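Local coordinates for flagellar hook-associated protein 3 (Bacillus cereus, PDB 5ZIY) that probably helps form the junction between the hook and the filament of the bacterial flagellum, at residues 38-42 / 95-99; 79-84 / 143-148; 23-27 / 123-127. One frame throughout, in Å; residues are numbered along the deposited sequence.

Contact 1. Residues 38-42 / 95-99; sequences TENTL and YIFGG
Ile96 meets two threonines of helix 8-60 at once. Its CD1 lies 3.8 Å from Thr38 CA and also reaches toward the side chain of Thr41, 4.0 Å from Thr41 OG1. The side chains of Ile96 and Thr38 slide past each other in opposite directions, with Ile96 CG2 3.9 Å from Thr38 OG1. Chi1 of 54° splays CG1 and CG2 to the two sides, and the extended chi2 (158°) turns CD1 toward the helix. Facing aliphatic Ile96 the hydroxyls make van der Waals contact; they bond to Val34 O (Thr38 OG1) and Gln37 O (Thr41 OG1), one helical turn back. Ile96 and Phe97 are the middle residues of a type I beta turn from Tyr95 to Gly98, closed by Gly98 N to Tyr95 O at 3.1 Å, where the chain leaves the short hairpin 90-91/94-95; both segments fall in the flagellin N-terminal helical region. Phe97 follows. Its ring is met at the edge, in plane, by Thr41 CG2, 3.8 Å from Phe97 CE2. Leu42 crosses the ring end obliquely, bringing CD2 to 3.8 Å from Phe97 CZ. Leu139 and Leu140 of helix 137-155 also touch Phe97, while Leu42 also packs on Val183 of helix 162-204.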
# COMPACT_ATOMS: atom_id res chain seq x y z
N THR A 38 -3.59 -3.62 1.38
CA THR A 38 -2.81 -2.43 1.25
C THR A 38 -1.79 -2.30 2.38
O THR A 38 -0.61 -2.04 2.15
CB THR A 38 -3.70 -1.17 1.20
OG1 THR A 38 -4.71 -1.33 0.18
CG2 THR A 38 -2.87 0.05 0.94
N GLU A 39 -2.24 -2.50 3.60
CA GLU A 39 -1.38 -2.31 4.73
C GLU A 39 -0.25 -3.36 4.76
O GLU A 39 0.89 -3.05 5.11
CB GLU A 39 -2.22 -2.36 6.00
CG GLU A 39 -1.50 -2.07 7.22
CD GLU A 39 -2.39 -2.23 8.45
OE1 GLU A 39 -3.38 -2.98 8.35
OE2 GLU A 39 -2.10 -1.60 9.50
N ASN A 40 -0.58 -4.59 4.38
CA ASN A 40 0.37 -5.69 4.32
C ASN A 40 1.43 -5.44 3.25
O ASN A 40 2.59 -5.74 3.46
CB ASN A 40 -0.35 -7.04 4.06
CG ASN A 40 -1.11 -7.58 5.28
OD1 ASN A 40 -1.02 -7.05 6.40
ND2 ASN A 40 -1.85 -8.68 5.08
N THR A 41 1.03 -4.88 2.10
CA THR A 41 1.94 -4.52 1.02
C THR A 41 2.89 -3.41 1.47
O THR A 41 4.12 -3.50 1.27
CB THR A 41 1.12 -4.08 -0.21
OG1 THR A 41 0.23 -5.15 -0.55
CG2 THR A 41 2.00 -3.74 -1.41
N LEU A 42 2.36 -2.41 2.14
CA LEU A 42 3.18 -1.33 2.70
C LEU A 42 4.19 -1.81 3.73
O LEU A 42 5.34 -1.31 3.73
CB LEU A 42 2.29 -0.20 3.29
CG LEU A 42 1.59 0.60 2.19
CD1 LEU A 42 0.38 1.30 2.76
CD2 LEU A 42 2.55 1.64 1.43
N TYR A 95 -5.29 -2.29 -9.48
CA TYR A 95 -4.02 -2.16 -8.73
C TYR A 95 -4.14 -1.18 -7.59
O TYR A 95 -4.54 -0.04 -7.79
CB TYR A 95 -2.90 -1.76 -9.67
CG TYR A 95 -2.61 -2.82 -10.70
CD1 TYR A 95 -1.78 -3.87 -10.41
CD2 TYR A 95 -3.13 -2.74 -11.98
CE1 TYR A 95 -1.49 -4.87 -11.36
CE2 TYR A 95 -2.87 -3.77 -12.95
CZ TYR A 95 -2.05 -4.80 -12.63
OH TYR A 95 -1.76 -5.77 -13.56
N ILE A 96 -3.76 -1.59 -6.38
CA ILE A 96 -3.92 -0.67 -5.26
C ILE A 96 -3.06 0.57 -5.34
O ILE A 96 -3.40 1.63 -4.71
CB ILE A 96 -3.72 -1.36 -3.89
CG1 ILE A 96 -2.39 -2.07 -3.86
CG2 ILE A 96 -4.87 -2.41 -3.60
CD1 ILE A 96 -1.88 -2.31 -2.41
N PHE A 97 -1.96 0.46 -6.08
CA PHE A 97 -1.06 1.60 -6.37
C PHE A 97 -1.03 2.00 -7.84
O PHE A 97 -0.15 2.80 -8.29
CB PHE A 97 0.33 1.30 -5.84
CG PHE A 97 0.35 1.09 -4.37
CD1 PHE A 97 0.05 2.13 -3.51
CD2 PHE A 97 0.71 -0.11 -3.83
CE1 PHE A 97 0.08 1.94 -2.13
CE2 PHE A 97 0.75 -0.29 -2.45
CZ PHE A 97 0.42 0.74 -1.61
N GLY A 98 -2.04 1.57 -8.58
CA GLY A 98 -2.21 1.94 -9.97
C GLY A 98 -3.48 2.67 -10.36
O GLY A 98 -3.85 2.71 -11.55
N GLY A 99 -4.16 3.26 -9.38
CA GLY A 99 -5.36 4.07 -9.60
C GLY A 99 -6.41 3.39 -10.45
O GLY A 99 -6.75 2.23 -10.23

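Contact 2. Residues 79-84 / 143-148; sequences ILKQVV and VIKTLK
Leu80 lays its CD1 methyl against Ile144, 3.6 Å from Ile144 CG2, the two side chains crossing at about a right angle. The same methyl also rests 4.0 Å from Leu147 CB, while the other branch, CD2, lies 4.2 Å from Lys148 CB. CG of Leu80 is anti to the backbone N (chi1 165°), and the fork that follows sends one methyl to the middle of the interface and the other to its margin. One turn on, Val83 divides its work: CG2 touches Leu147 CD1 at 3.6 Å, and CG1 meets Val143 CG1 at 3.9 Å. The helices 67-87 and 137-155 pack antiparallel, their segment axes 9.7 Å apart at closest approach with an angle of 166° between the N-to-C directions, a nearly aligned pair within the elongated helical body. Accordingly the contacts run in opposite order along the two helices, Leu80 reaching Lys148 and Val83 reaching Val143. Val84 extends the apolar seam, its CG2 lying 3.9 Å from Ile144 CG2. Helix 8-60 adjoins the same interface: Ser48 touches Val83 and Ile79, and Ala52 touches Leu147. At the margin, beyond CB, the chain of Lys148 turns outward and touches Asp110.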
# COMPACT_ATOMS: atom_id res chain seq x y z
N ILE A 79 15.82 -7.21 -3.68
CA ILE A 79 14.93 -6.32 -2.97
C ILE A 79 14.20 -5.42 -3.97
O ILE A 79 13.00 -5.18 -3.84
CB ILE A 79 15.71 -5.53 -1.87
CG1 ILE A 79 16.07 -6.51 -0.73
CG2 ILE A 79 14.90 -4.41 -1.27
CD1 ILE A 79 17.00 -5.89 0.36
N LEU A 80 14.91 -4.94 -4.98
CA LEU A 80 14.27 -4.13 -5.99
C LEU A 80 13.12 -4.94 -6.66
O LEU A 80 12.00 -4.45 -6.82
CB LEU A 80 15.29 -3.67 -7.03
CG LEU A 80 14.69 -3.12 -8.32
CD1 LEU A 80 14.02 -1.81 -8.08
CD2 LEU A 80 15.79 -2.95 -9.37
N LYS A 81 13.41 -6.19 -7.02
CA LYS A 81 12.40 -7.05 -7.62
C LYS A 81 11.21 -7.28 -6.68
O LYS A 81 10.08 -7.25 -7.10
CB LYS A 81 13.02 -8.37 -8.08
CG LYS A 81 14.06 -8.19 -9.21
CD LYS A 81 14.57 -9.57 -9.71
CE LYS A 81 15.98 -9.54 -10.36
NZ LYS A 81 16.22 -8.35 -11.24
N GLN A 82 11.46 -7.45 -5.39
CA GLN A 82 10.38 -7.74 -4.45
C GLN A 82 9.50 -6.49 -4.33
O GLN A 82 8.27 -6.59 -4.29
CB GLN A 82 10.97 -8.12 -3.10
CG GLN A 82 10.00 -8.17 -1.92
CD GLN A 82 9.08 -9.38 -1.96
OE1 GLN A 82 8.94 -10.05 -3.00
NE2 GLN A 82 8.48 -9.71 -0.81
N VAL A 83 10.14 -5.31 -4.31
CA VAL A 83 9.39 -4.07 -4.14
C VAL A 83 8.55 -3.74 -5.37
O VAL A 83 7.44 -3.22 -5.24
CB VAL A 83 10.32 -2.87 -3.79
CG1 VAL A 83 9.55 -1.56 -3.80
CG2 VAL A 83 10.95 -3.11 -2.42
N VAL A 84 9.09 -4.02 -6.56
CA VAL A 84 8.32 -3.88 -7.78
C VAL A 84 7.10 -4.86 -7.76
O VAL A 84 6.01 -4.46 -8.08
CB VAL A 84 9.18 -4.10 -9.04
CG1 VAL A 84 8.30 -4.13 -10.29
CG2 VAL A 84 10.18 -3.00 -9.21
N VAL A 143 10.88 5.32 -4.61
CA VAL A 143 11.35 4.16 -3.91
C VAL A 143 12.12 3.26 -4.83
O VAL A 143 13.25 2.89 -4.53
CB VAL A 143 10.20 3.36 -3.29
CG1 VAL A 143 10.70 2.03 -2.77
CG2 VAL A 143 9.60 4.16 -2.17
N ILE A 144 11.49 2.93 -5.96
CA ILE A 144 12.06 1.99 -6.92
C ILE A 144 13.29 2.58 -7.61
O ILE A 144 14.29 1.90 -7.77
CB ILE A 144 10.99 1.54 -7.96
CG1 ILE A 144 9.84 0.87 -7.25
CG2 ILE A 144 11.61 0.65 -9.06
CD1 ILE A 144 8.53 0.72 -8.08
N LYS A 145 13.22 3.84 -8.01
CA LYS A 145 14.36 4.47 -8.71
C LYS A 145 15.58 4.50 -7.83
O LYS A 145 16.67 4.21 -8.31
CB LYS A 145 14.02 5.89 -9.17
CG LYS A 145 13.00 5.89 -10.30
CD LYS A 145 12.44 7.27 -10.63
CE LYS A 145 11.58 7.22 -11.92
NZ LYS A 145 10.66 8.39 -12.10
N THR A 146 15.39 4.84 -6.55
CA THR A 146 16.48 4.85 -5.59
C THR A 146 17.07 3.42 -5.44
O THR A 146 18.27 3.26 -5.50
CB THR A 146 16.05 5.40 -4.23
OG1 THR A 146 15.57 6.75 -4.40
CG2 THR A 146 17.23 5.41 -3.21
N LEU A 147 16.21 2.40 -5.30
CA LEU A 147 16.74 1.02 -5.12
C LEU A 147 17.57 0.65 -6.37
O LEU A 147 18.64 0.05 -6.27
CB LEU A 147 15.61 -0.01 -4.90
CG LEU A 147 14.91 0.01 -3.53
CD1 LEU A 147 13.71 -1.01 -3.52
CD2 LEU A 147 15.88 -0.23 -2.39
N LYS A 148 17.09 1.03 -7.55
CA LYS A 148 17.82 0.71 -8.77
C LYS A 148 19.20 1.37 -8.86
O LYS A 148 20.16 0.73 -9.25
CB LYS A 148 16.97 1.02 -9.99
CG LYS A 148 17.62 0.54 -11.27
CD LYS A 148 16.92 1.06 -12.46
CE LYS A 148 17.60 0.61 -13.75
NZ LYS A 148 18.40 1.74 -14.27

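Contact 3. Residues 23-27 / 123-127; sequences QMQKD and KLNDG
This is a partly buried, mixed polar and apolar contact in which the tip of a beta hairpin rests on the long helix 8-60. The hairpin joins strands 120-123 and 129-133, and its tip is a type I turn from Leu124 to Gly127, closed by Gly127 N to Leu124 O at 3.0 Å. Met24 enters from the helix with its chain bent at chi2: SD passes 3.9 Å from Leu124 CB, and the terminal CE lies 3.6 Å from Leu124 CD2. CE also comes unusually close to the Asp126 carboxylate, a detail of doubtful weight; Asp126 OD1 bonds to Tyr128 N. Leu197 of helix 162-204 touches Met24, and Phe193 of that helix touches both Leu124 and Asp126, so a second long helix flanks the turn. On the polar side, Asp27 OD2 accepts a weak bond from Asn125 N, 2.9 Å long but with an N-H...O angle of only 118°. The other oxygen, Asp27 OD1, takes Gln23 NE2 at 2.7 Å; the donor stands above the carboxylate plane, 50° out of it, yet the oxygen lies almost in the amide plane of Gln23. Gln23 also lays CG against the Asn125 amide, 3.7 Å from Asn125 ND2, the two amide planes turned 60° apart. The firmer bond to Gln23 NE2 probably steadies the carboxylate, while the bent, weak bond from Asn125 N adds only a modest polar tie to the turn.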
# COMPACT_ATOMS: atom_id res chain seq x y z
N GLN A 23 -26.15 -4.35 4.21
CA GLN A 23 -25.35 -3.88 3.08
C GLN A 23 -24.10 -3.23 3.63
O GLN A 23 -23.02 -3.42 3.12
CB GLN A 23 -26.13 -2.87 2.23
CG GLN A 23 -25.31 -2.36 1.03
CD GLN A 23 -24.83 -3.51 0.17
OE1 GLN A 23 -25.65 -4.34 -0.29
NE2 GLN A 23 -23.52 -3.61 -0.04
N MET A 24 -24.26 -2.43 4.66
CA MET A 24 -23.12 -1.79 5.30
C MET A 24 -22.09 -2.79 5.82
O MET A 24 -20.90 -2.57 5.69
CB MET A 24 -23.62 -0.92 6.45
CG MET A 24 -22.52 -0.15 7.12
SD MET A 24 -21.95 1.22 6.16
CE MET A 24 -21.05 2.17 7.44
N GLN A 25 -22.56 -3.91 6.39
CA GLN A 25 -21.70 -4.98 6.84
C GLN A 25 -20.86 -5.58 5.70
O GLN A 25 -19.70 -5.94 5.91
CB GLN A 25 -22.55 -6.11 7.50
N LYS A 26 -21.48 -5.75 4.53
CA LYS A 26 -20.75 -6.24 3.36
C LYS A 26 -19.75 -5.20 2.88
O LYS A 26 -18.62 -5.52 2.57
CB LYS A 26 -21.70 -6.61 2.24
CG LYS A 26 -22.40 -7.91 2.54
CD LYS A 26 -23.82 -7.98 2.00
CE LYS A 26 -23.90 -8.31 0.52
NZ LYS A 26 -25.22 -9.03 0.25
N ASP A 27 -20.17 -3.94 2.85
CA ASP A 27 -19.31 -2.86 2.41
C ASP A 27 -18.08 -2.77 3.34
O ASP A 27 -16.95 -2.61 2.88
CB ASP A 27 -20.09 -1.56 2.45
CG ASP A 27 -21.10 -1.41 1.31
OD1 ASP A 27 -21.15 -2.31 0.40
OD2 ASP A 27 -21.80 -0.35 1.32
N LYS A 123 -17.47 3.88 -1.56
CA LYS A 123 -18.36 4.63 -0.73
C LYS A 123 -19.26 3.67 0.02
O LYS A 123 -19.95 2.88 -0.56
CB LYS A 123 -19.15 5.55 -1.61
CG LYS A 123 -20.20 6.30 -0.93
CD LYS A 123 -20.83 7.27 -1.88
CE LYS A 123 -22.19 7.67 -1.41
NZ LYS A 123 -22.51 9.05 -1.81
N LEU A 124 -19.19 3.70 1.33
CA LEU A 124 -20.04 2.85 2.16
C LEU A 124 -21.52 3.19 1.97
O LEU A 124 -21.85 4.29 1.53
CB LEU A 124 -19.67 3.04 3.64
CG LEU A 124 -18.60 2.14 4.24
CD1 LEU A 124 -17.54 1.81 3.24
CD2 LEU A 124 -18.05 2.76 5.58
N ASN A 125 -22.39 2.25 2.36
CA ASN A 125 -23.85 2.42 2.28
C ASN A 125 -24.35 3.66 3.00
O ASN A 125 -25.33 4.23 2.59
CB ASN A 125 -24.59 1.22 2.87
CG ASN A 125 -26.06 1.14 2.42
OD1 ASN A 125 -26.99 0.98 3.23
ND2 ASN A 125 -26.26 1.22 1.13
N ASP A 126 -23.69 4.02 4.10
CA ASP A 126 -24.03 5.20 4.90
C ASP A 126 -23.34 6.50 4.45
O ASP A 126 -23.36 7.48 5.18
CB ASP A 126 -23.70 4.95 6.40
CG ASP A 126 -22.21 5.11 6.72
OD1 ASP A 126 -21.40 5.16 5.79
OD2 ASP A 126 -21.82 5.17 7.91
N GLY A 127 -22.69 6.51 3.29
CA GLY A 127 -22.07 7.74 2.80
C GLY A 127 -20.57 7.91 2.98
O GLY A 127 -19.97 8.76 2.30

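How the contacts relate
Contacts 1 and 3 both use helix 8-60, with centres about 21 Å apart, and each sets a type I turn against it; contact 2 instead joins two other helices, 67-87 and 137-155. The centre of contact 1 lies about 3 Å from the centre of the chain and the contact is wholly buried, contact 2 is largely buried, and contact 3 is partly exposed. Chemistry follows place: contacts 1 and 2 are apolar, contact 1 adding a ring and two threonine hydroxyls whose hydrogen bonds stay within their helix, whereas contact 3 adds a carboxylate and amides. Contacts 2 and 3, on opposite sides of the chain centre with their own centres about 36 Å apart, mark separate regions of the elongated body.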